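Local coordinates for protein aspartate aminotransferase (PDB 3NRA) that probably catalyses the pyridoxal-phosphate-dependent transfer of an amino group from L-aspartate to 2-oxoglutarate, giving oxaloacetate and L-glutamate, at residues 50-55 with 383-388; 222-227 with 307-312. One frame throughout, in Å; residues are numbered along the deposited sequence.

Contact 1 (50-55 with 383-388); sequences DAHEPT and NFSQDH
The His52 imidazole meets Gln386 edge-on: the carbonyl O of Gln386 lies near the ring plane, and Gln386 CA lies in that plane. Ser385 OG, which is hydrogen-bonded to His312, approaches the same ring obliquely, 3.3 Å from His52 CD2, while the His312 ring meets it with the two planes about 40° apart. The polar link across the contact is a hydrogen bond from His52 NE2 to Gln386 O, 2.6 Å long with an N-H...O angle of 150°. The donor comes from above the carbonyl plane rather than within it. With CG of His52 anti to the carbonyl carbon (chi1 -50°), NE2 is carried to this oxygen. Next to it, Ala51 presses its methyl on the backbone, CB lying 3.4 Å from Asp387 N and 3.6 Å from Gln386 C.

The 383-388 loop has its own bracing. Asn383 OD1 accepts from Ser385 N at 2.9 Å, an Asx turn, and Gln386 NE2 reaches back to Asn383 O, also at 2.9 Å; Ser385 is the centre of an inverse gamma turn. Asp50 OD1 accepts from Gly70 N of the second subunit. In the fold, the loop between strand 42-43 and helix 58-68 rests on the loop joining strand 380-383 to helix 388-404; Asp387, at the N-cap of that helix, accepts from Ala390 N with its OD2.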
ATOM      1  N   ASP B  50      -1.967 -15.499  17.450  1.00 17.37           N
ATOM      2  CA  ASP B  50      -1.841 -16.886  17.931  1.00 18.46           C
ATOM      3  C   ASP B  50      -2.878 -17.175  19.036  1.00 18.74           C
ATOM      4  O   ASP B  50      -3.491 -18.205  19.034  1.00 19.27           O
ATOM      5  CB  ASP B  50      -0.412 -17.181  18.438  1.00 18.83           C
ATOM      6  CG  ASP B  50       0.655 -16.974  17.357  1.00 20.46           C
ATOM      7  OD1 ASP B  50       0.322 -17.045  16.177  1.00 23.49           O
ATOM      8  OD2 ASP B  50       1.814 -16.712  17.688  1.00 21.28           O
ATOM      9  N   ALA B  51      -3.091 -16.216  19.940  1.00 18.67           N
ATOM     10  CA  ALA B  51      -4.088 -16.366  21.018  1.00 18.24           C
ATOM     11  C   ALA B  51      -5.506 -16.294  20.479  1.00 17.89           C
ATOM     12  O   ALA B  51      -6.397 -16.961  20.980  1.00 18.63           O
ATOM     13  CB  ALA B  51      -3.882 -15.293  22.100  1.00 16.01           C
ATOM     14  N   HIS B  52      -5.720 -15.438  19.494  1.00 17.68           N
ATOM     15  CA  HIS B  52      -7.046 -15.272  18.869  1.00 17.00           C
ATOM     16  C   HIS B  52      -6.872 -15.374  17.350  1.00 16.45           C
ATOM     17  O   HIS B  52      -6.446 -14.402  16.680  1.00 15.06           O
ATOM     18  CB  HIS B  52      -7.652 -13.936  19.306  1.00 17.90           C
ATOM     19  CG  HIS B  52      -7.607 -13.727  20.790  1.00 18.51           C
ATOM     20  ND1 HIS B  52      -8.527 -14.290  21.648  1.00 16.36           N
ATOM     21  CD2 HIS B  52      -6.693 -13.098  21.574  1.00 17.97           C
ATOM     22  CE1 HIS B  52      -8.215 -13.977  22.892  1.00 18.44           C
ATOM     23  NE2 HIS B  52      -7.101 -13.260  22.878  1.00 16.89           N
ATOM     24  N   GLU B  53      -7.177 -16.567  16.819  1.00 17.00           N
ATOM     25  CA  GLU B  53      -6.728 -16.957  15.480  0.55 17.66           C
ATOM     26  C   GLU B  53      -7.486 -16.228  14.359  1.00 17.46           C
ATOM     27  O   GLU B  53      -8.625 -15.794  14.553  1.00 16.82           O
ATOM     28  CB  GLU B  53      -6.826 -18.480  15.274  0.55 18.13           C
ATOM     29  CG  GLU B  53      -5.852 -19.299  16.176  0.55 19.59           C
ATOM     30  CD  GLU B  53      -5.520 -20.691  15.644  0.55 20.65           C
ATOM     31  OE1 GLU B  53      -5.870 -21.026  14.485  0.55 23.57           O
ATOM     32  OE2 GLU B  53      -4.877 -21.439  16.375  0.55 22.42           O
ATOM     33  N   PRO B  54      -6.849 -16.111  13.167  1.00 17.71           N
ATOM     34  CA  PRO B  54      -7.568 -15.611  11.987  1.00 17.81           C
ATOM     35  C   PRO B  54      -8.837 -16.415  11.726  1.00 18.31           C
ATOM     36  O   PRO B  54      -8.886 -17.600  12.048  1.00 17.35           O
ATOM     37  CB  PRO B  54      -6.571 -15.835  10.852  1.00 18.39           C
ATOM     38  CG  PRO B  54      -5.234 -15.824  11.518  1.00 18.79           C
ATOM     39  CD  PRO B  54      -5.436 -16.424  12.850  1.00 17.58           C
ATOM     40  N   THR B  55      -9.863 -15.757  11.194  1.00 18.32           N
ATOM     41  CA  THR B  55     -11.115 -16.422  10.869  1.00 18.86           C
ATOM     42  C   THR B  55     -10.883 -17.859  10.357  1.00 19.08           C
ATOM     43  O   THR B  55     -10.029 -18.080   9.451  1.00 17.97           O
ATOM     44  CB  THR B  55     -11.894 -15.660   9.778  1.00 18.27           C
ATOM     45  OG1 THR B  55     -12.051 -14.294  10.157  1.00 17.29           O
ATOM     46  CG2 THR B  55     -13.261 -16.291   9.577  1.00 18.87           C
ATOM     47  N   ASN B 383      -3.175  -3.100  23.791  1.00 14.11           N
ATOM     48  CA  ASN B 383      -4.059  -3.951  23.009  1.00 15.01           C
ATOM     49  C   ASN B 383      -4.206  -5.274  23.753  1.00 14.89           C
ATOM     50  O   ASN B 383      -3.247  -6.049  23.837  1.00 15.33           O
ATOM     51  CB  ASN B 383      -3.516  -4.162  21.572  1.00 14.37           C
ATOM     52  CG  ASN B 383      -4.441  -5.037  20.709  1.00 17.60           C
ATOM     53  OD1 ASN B 383      -4.992  -6.031  21.184  1.00 17.40           O
ATOM     54  ND2 ASN B 383      -4.590  -4.672  19.427  1.00 17.13           N
ATOM     55  N   PHE B 384      -5.401  -5.540  24.277  1.00 14.85           N
ATOM     56  CA  PHE B 384      -5.617  -6.716  25.115  1.00 14.83           C
ATOM     57  C   PHE B 384      -6.173  -7.942  24.379  1.00 14.92           C
ATOM     58  O   PHE B 384      -6.578  -8.914  25.018  1.00 15.85           O
ATOM     59  CB  PHE B 384      -6.475  -6.370  26.377  1.00 15.17           C
ATOM     60  CG  PHE B 384      -7.878  -5.907  26.078  1.00 15.09           C
ATOM     61  CD1 PHE B 384      -8.922  -6.822  25.951  1.00 15.33           C
ATOM     62  CD2 PHE B 384      -8.171  -4.548  26.011  1.00 14.21           C
ATOM     63  CE1 PHE B 384     -10.246  -6.384  25.714  1.00 14.67           C
ATOM     64  CE2 PHE B 384      -9.454  -4.110  25.789  1.00 15.43           C
ATOM     65  CZ  PHE B 384     -10.509  -5.045  25.635  1.00 16.12           C
ATOM     66  N   SER B 385      -6.110  -7.958  23.053  1.00 14.84           N
ATOM     67  CA  SER B 385      -6.364  -9.209  22.313  1.00 14.83           C
ATOM     68  C   SER B 385      -5.132 -10.103  22.423  1.00 15.21           C
ATOM     69  O   SER B 385      -4.304 -10.184  21.507  1.00 15.16           O
ATOM     70  CB  SER B 385      -6.764  -8.940  20.869  1.00 14.62           C
ATOM     71  OG  SER B 385      -7.167 -10.138  20.240  1.00 12.85           O
ATOM     72  N   GLN B 386      -5.028 -10.750  23.592  1.00 15.87           N
ATOM     73  CA  GLN B 386      -3.835 -11.459  24.043  1.00 16.10           C
ATOM     74  C   GLN B 386      -4.255 -12.779  24.644  1.00 17.18           C
ATOM     75  O   GLN B 386      -5.461 -13.024  24.870  1.00 17.58           O
ATOM     76  CB  GLN B 386      -3.110 -10.663  25.124  1.00 16.28           C
ATOM     77  CG  GLN B 386      -2.660  -9.235  24.713  1.00 14.80           C
ATOM     78  CD  GLN B 386      -1.617  -9.236  23.620  1.00 16.14           C
ATOM     79  OE1 GLN B 386      -0.827 -10.222  23.461  1.00 15.17           O
ATOM     80  NE2 GLN B 386      -1.596  -8.144  22.824  1.00 11.76           N
ATOM     81  N   ASP B 387      -3.268 -13.623  24.941  1.00 17.59           N
ATOM     82  CA  ASP B 387      -3.486 -14.760  25.824  1.00 18.80           C
ATOM     83  C   ASP B 387      -4.038 -14.233  27.162  1.00 19.08           C
ATOM     84  O   ASP B 387      -3.467 -13.329  27.732  1.00 17.45           O
ATOM     85  CB  ASP B 387      -2.188 -15.530  26.055  1.00 18.52           C
ATOM     86  CG  ASP B 387      -2.363 -16.697  27.038  1.00 21.50           C
ATOM     87  OD1 ASP B 387      -2.729 -17.810  26.589  1.00 21.91           O
ATOM     88  OD2 ASP B 387      -2.120 -16.510  28.255  1.00 22.02           O
ATOM     89  N   HIS B 388      -5.169 -14.795  27.611  1.00 20.45           N
ATOM     90  CA  HIS B 388      -5.903 -14.304  28.790  1.00 21.33           C
ATOM     91  C   HIS B 388      -5.033 -14.286  30.036  1.00 21.74           C
ATOM     92  O   HIS B 388      -4.904 -13.277  30.688  1.00 21.37           O
ATOM     93  CB  HIS B 388      -7.136 -15.187  29.056  1.00 22.11           C
ATOM     94  CG  HIS B 388      -8.057 -14.657  30.114  1.00 24.57           C
ATOM     95  ND1 HIS B 388      -9.395 -14.422  29.880  1.00 28.80           N
ATOM     96  CD2 HIS B 388      -7.845 -14.335  31.414  1.00 27.07           C
ATOM     97  CE1 HIS B 388      -9.960 -13.950  30.977  1.00 28.97           C
ATOM     98  NE2 HIS B 388      -9.046 -13.898  31.925  1.00 29.32           N
TER

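Contact 2 (222-227 with 307-312); sequences SRLRYA and DRIARH
This is van der Waals packing of a loop on a helix, side chains of each segment also meeting carbonyl oxygens of the other: residues 222-227, from the connection between strands 214-218 and 245-249, lie along helix 304-324, with no hydrogen bond between the two segments. Ile309 is at the middle of the packing, its CG2 lying 3.3 Å from Arg225 O and 4.0 Å from Tyr226 CD1. Leu224 uses both branches. Its CD1 lies 3.8 Å from Arg308 CG, while CD2 sits over one face of the His312 ring as a CH-pi contact, 4.2 Å from the ring centroid and 23° off the normal. Setting CG anti to the backbone N (chi1 -163°) points these methyls at the helix.

Tyr226 comes in by its edge: CE1 lies 3.7 Å from Ile309 O, and OH 3.5 Å from His312 CB. That hydroxyl is hydrogen-bonded to Gly337 O. Replacing Tyr226 with an alanine would probably leave Gly337 O without this partner and open a gap beside Ile309 and His312. His312 ND1 holds the ring to its own helix, donating to Arg308 O (2.9 Å) and arriving on the face of the carbonyl plane opposite that of His312 N, while NE2 is engaged by Ser385. The packing is consistent with the fold of aminotransferases of this family, in which a long helix links the large, cofactor-binding domain to the small one.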
ATOM      1  N   SER B 222     -15.343  -1.748  15.065  1.00 14.37           N
ATOM      2  CA  SER B 222     -16.760  -1.572  15.431  1.00 15.77           C
ATOM      3  C   SER B 222     -17.522  -2.880  15.518  1.00 16.02           C
ATOM      4  O   SER B 222     -18.526  -2.943  16.176  1.00 16.17           O
ATOM      5  CB  SER B 222     -17.463  -0.648  14.431  1.00 15.79           C
ATOM      6  OG  SER B 222     -17.394  -1.191  13.108  1.00 17.07           O
ATOM      7  N   ARG B 223     -17.008  -3.934  14.891  1.00 16.65           N
ATOM      8  CA  ARG B 223     -17.640  -5.253  14.971  1.00 17.45           C
ATOM      9  C   ARG B 223     -17.401  -5.983  16.312  1.00 17.83           C
ATOM     10  O   ARG B 223     -18.206  -6.847  16.717  1.00 18.15           O
ATOM     11  CB  ARG B 223     -17.170  -6.133  13.815  1.00 17.80           C
ATOM     12  CG  ARG B 223     -18.115  -7.227  13.496  1.00 20.25           C
ATOM     13  CD  ARG B 223     -17.615  -8.080  12.365  1.00 19.81           C
ATOM     14  NE  ARG B 223     -18.487  -9.223  12.204  1.00 21.09           N
ATOM     15  CZ  ARG B 223     -18.191 -10.325  11.522  1.00 19.99           C
ATOM     16  NH1 ARG B 223     -17.045 -10.444  10.885  1.00 20.67           N
ATOM     17  NH2 ARG B 223     -19.077 -11.296  11.446  1.00 20.58           N
ATOM     18  N   LEU B 224     -16.298  -5.675  16.987  1.00 17.08           N
ATOM     19  CA  LEU B 224     -16.005  -6.315  18.261  1.00 17.50           C
ATOM     20  C   LEU B 224     -16.686  -5.534  19.367  1.00 17.78           C
ATOM     21  O   LEU B 224     -16.035  -4.881  20.146  1.00 18.35           O
ATOM     22  CB  LEU B 224     -14.497  -6.401  18.501  1.00 16.99           C
ATOM     23  CG  LEU B 224     -14.097  -7.400  19.598  1.00 18.88           C
ATOM     24  CD1 LEU B 224     -14.052  -8.819  18.978  1.00 19.46           C
ATOM     25  CD2 LEU B 224     -12.753  -7.035  20.235  1.00 19.39           C
ATOM     26  N   ARG B 225     -18.014  -5.645  19.432  1.00 18.84           N
ATOM     27  CA  ARG B 225     -18.855  -4.766  20.277  1.00 19.23           C
ATOM     28  C   ARG B 225     -19.330  -5.561  21.487  1.00 18.84           C
ATOM     29  O   ARG B 225     -19.894  -6.631  21.338  1.00 18.53           O
ATOM     30  CB  ARG B 225     -20.054  -4.228  19.466  1.00 19.08           C
ATOM     31  CG  ARG B 225     -21.066  -3.367  20.275  1.00 21.28           C
ATOM     32  CD  ARG B 225     -22.222  -2.814  19.400  1.00 23.53           C
ATOM     33  NE  ARG B 225     -22.941  -3.868  18.672  1.00 28.72           N
ATOM     34  CZ  ARG B 225     -23.877  -4.679  19.179  1.00 31.98           C
ATOM     35  NH1 ARG B 225     -24.295  -4.570  20.440  1.00 33.49           N
ATOM     36  NH2 ARG B 225     -24.401  -5.623  18.406  1.00 35.09           N
ATOM     37  N   TYR B 226     -19.062  -5.045  22.685  1.00 18.66           N
ATOM     38  CA  TYR B 226     -19.310  -5.795  23.905  1.00 19.80           C
ATOM     39  C   TYR B 226     -20.797  -5.817  24.268  1.00 21.92           C
ATOM     40  O   TYR B 226     -21.565  -4.937  23.867  1.00 20.94           O
ATOM     41  CB  TYR B 226     -18.437  -5.267  25.055  1.00 19.07           C
ATOM     42  CG  TYR B 226     -16.972  -5.509  24.771  1.00 17.13           C
ATOM     43  CD1 TYR B 226     -16.482  -6.804  24.631  1.00 16.80           C
ATOM     44  CD2 TYR B 226     -16.110  -4.447  24.485  1.00 15.51           C
ATOM     45  CE1 TYR B 226     -15.161  -7.042  24.283  1.00 17.50           C
ATOM     46  CE2 TYR B 226     -14.799  -4.666  24.155  1.00 15.09           C
ATOM     47  CZ  TYR B 226     -14.327  -5.977  24.037  1.00 15.35           C
ATOM     48  OH  TYR B 226     -13.043  -6.205  23.694  1.00 13.86           O
ATOM     49  N   ALA B 227     -21.202  -6.880  24.957  1.00 24.76           N
ATOM     50  CA  ALA B 227     -22.620  -7.099  25.297  1.00 26.96           C
ATOM     51  C   ALA B 227     -23.142  -5.916  26.095  1.00 28.07           C
ATOM     52  O   ALA B 227     -22.514  -5.481  27.056  1.00 28.41           O
ATOM     53  CB  ALA B 227     -22.790  -8.398  26.096  1.00 27.38           C
ATOM     54  N   ASP B 307     -18.769 -15.766  20.480  1.00 24.46           N
ATOM     55  CA  ASP B 307     -17.753 -16.307  21.393  1.00 24.47           C
ATOM     56  C   ASP B 307     -16.510 -15.419  21.453  1.00 22.54           C
ATOM     57  O   ASP B 307     -15.961 -15.193  22.532  1.00 22.22           O
ATOM     58  CB  ASP B 307     -17.332 -17.709  20.984  1.00 26.24           C
ATOM     59  CG  ASP B 307     -18.423 -18.725  21.181  1.00 30.99           C
ATOM     60  OD1 ASP B 307     -19.185 -18.628  22.187  1.00 37.03           O
ATOM     61  OD2 ASP B 307     -18.522 -19.636  20.327  1.00 38.41           O
ATOM     62  N   ARG B 308     -16.057 -14.929  20.304  1.00 20.43           N
ATOM     63  CA  ARG B 308     -14.869 -14.075  20.288  1.00 18.88           C
ATOM     64  C   ARG B 308     -15.079 -12.833  21.140  1.00 18.16           C
ATOM     65  O   ARG B 308     -14.206 -12.453  21.893  1.00 18.45           O
ATOM     66  CB  ARG B 308     -14.483 -13.681  18.866  1.00 17.85           C
ATOM     67  CG  ARG B 308     -13.420 -12.546  18.799  1.00 16.99           C
ATOM     68  CD  ARG B 308     -12.549 -12.646  17.569  1.00 18.00           C
ATOM     69  NE  ARG B 308     -11.801 -13.895  17.541  1.00 17.95           N
ATOM     70  CZ  ARG B 308     -10.832 -14.165  16.674  1.00 19.35           C
ATOM     71  NH1 ARG B 308     -10.452 -13.254  15.760  1.00 17.23           N
ATOM     72  NH2 ARG B 308     -10.201 -15.329  16.738  1.00 18.33           N
ATOM     73  N   ILE B 309     -16.230 -12.190  20.981  1.00 16.89           N
ATOM     74  CA  ILE B 309     -16.583 -10.994  21.770  1.00 16.19           C
ATOM     75  C   ILE B 309     -16.638 -11.350  23.247  1.00 17.19           C
ATOM     76  O   ILE B 309     -16.131 -10.607  24.070  1.00 18.21           O
ATOM     77  CB  ILE B 309     -17.977 -10.410  21.331  1.00 16.30           C
ATOM     78  CG1 ILE B 309     -17.890  -9.773  19.945  1.00 14.91           C
ATOM     79  CG2 ILE B 309     -18.510  -9.427  22.347  1.00 15.59           C
ATOM     80  CD1 ILE B 309     -19.272  -9.612  19.252  1.00 13.88           C
ATOM     81  N   ALA B 310     -17.214 -12.516  23.575  1.00 16.88           N
ATOM     82  CA  ALA B 310     -17.264 -12.964  24.954  1.00 18.11           C
ATOM     83  C   ALA B 310     -15.844 -13.205  25.557  1.00 18.10           C
ATOM     84  O   ALA B 310     -15.588 -12.863  26.730  1.00 17.90           O
ATOM     85  CB  ALA B 310     -18.172 -14.269  25.091  1.00 18.93           C
ATOM     86  N   ARG B 311     -14.943 -13.821  24.787  1.00 18.21           N
ATOM     87  CA  ARG B 311     -13.592 -14.088  25.304  1.00 18.45           C
ATOM     88  C   ARG B 311     -12.842 -12.775  25.561  1.00 17.94           C
ATOM     89  O   ARG B 311     -12.165 -12.629  26.593  1.00 16.87           O
ATOM     90  CB  ARG B 311     -12.802 -14.962  24.354  1.00 19.68           C
ATOM     91  CG  ARG B 311     -13.277 -16.417  24.279  1.00 23.30           C
ATOM     92  CD  ARG B 311     -12.292 -17.279  23.481  1.00 27.17           C
ATOM     93  NE  ARG B 311     -12.913 -18.503  22.988  1.00 33.15           N
ATOM     94  CZ  ARG B 311     -13.689 -18.602  21.890  1.00 38.66           C
ATOM     95  NH1 ARG B 311     -13.950 -17.532  21.110  1.00 39.60           N
ATOM     96  NH2 ARG B 311     -14.201 -19.790  21.548  1.00 39.35           N
ATOM     97  N   HIS B 312     -13.004 -11.800  24.650  1.00 16.77           N
ATOM     98  CA  HIS B 312     -12.390 -10.495  24.824  1.00 16.69           C
ATOM     99  C   HIS B 312     -12.981  -9.698  25.980  1.00 16.92           C
ATOM    100  O   HIS B 312     -12.286  -8.940  26.621  1.00 14.79           O
ATOM    101  CB  HIS B 312     -12.492  -9.676  23.544  1.00 16.62           C
ATOM    102  CG  HIS B 312     -11.499 -10.064  22.512  1.00 15.93           C
ATOM    103  ND1 HIS B 312     -11.672 -11.143  21.691  1.00 15.91           N
ATOM    104  CD2 HIS B 312     -10.327  -9.496  22.146  1.00 18.40           C
ATOM    105  CE1 HIS B 312     -10.647 -11.231  20.862  1.00 18.06           C
ATOM    106  NE2 HIS B 312      -9.819 -10.245  21.119  1.00 17.94           N
TER

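How the contacts relate
Contact 2 is nested in the chain loop closed by contact 1, and their centres lie 12 Å apart. Two polar bridges, both probable hydrogen bonds, join them: Glu53 O to Arg308 NH2 at 2.7 Å, and Ser385 OG to His312 NE2 at 2.8 Å. Helix 304-324 thus reaches both segments of contact 1, while Phe384 CE1 packs 3.4 Å from His312 O. Lys253 carries pyridoxal phosphate as a Schiff base, and residues just after it are held by both contacts: Thr254 O is bound by Arg308 NH1 of contact 2, and Ser256 OG is hydrogen-bonded to His52 O of contact 1. Both contacts therefore probably lie near the cofactor site.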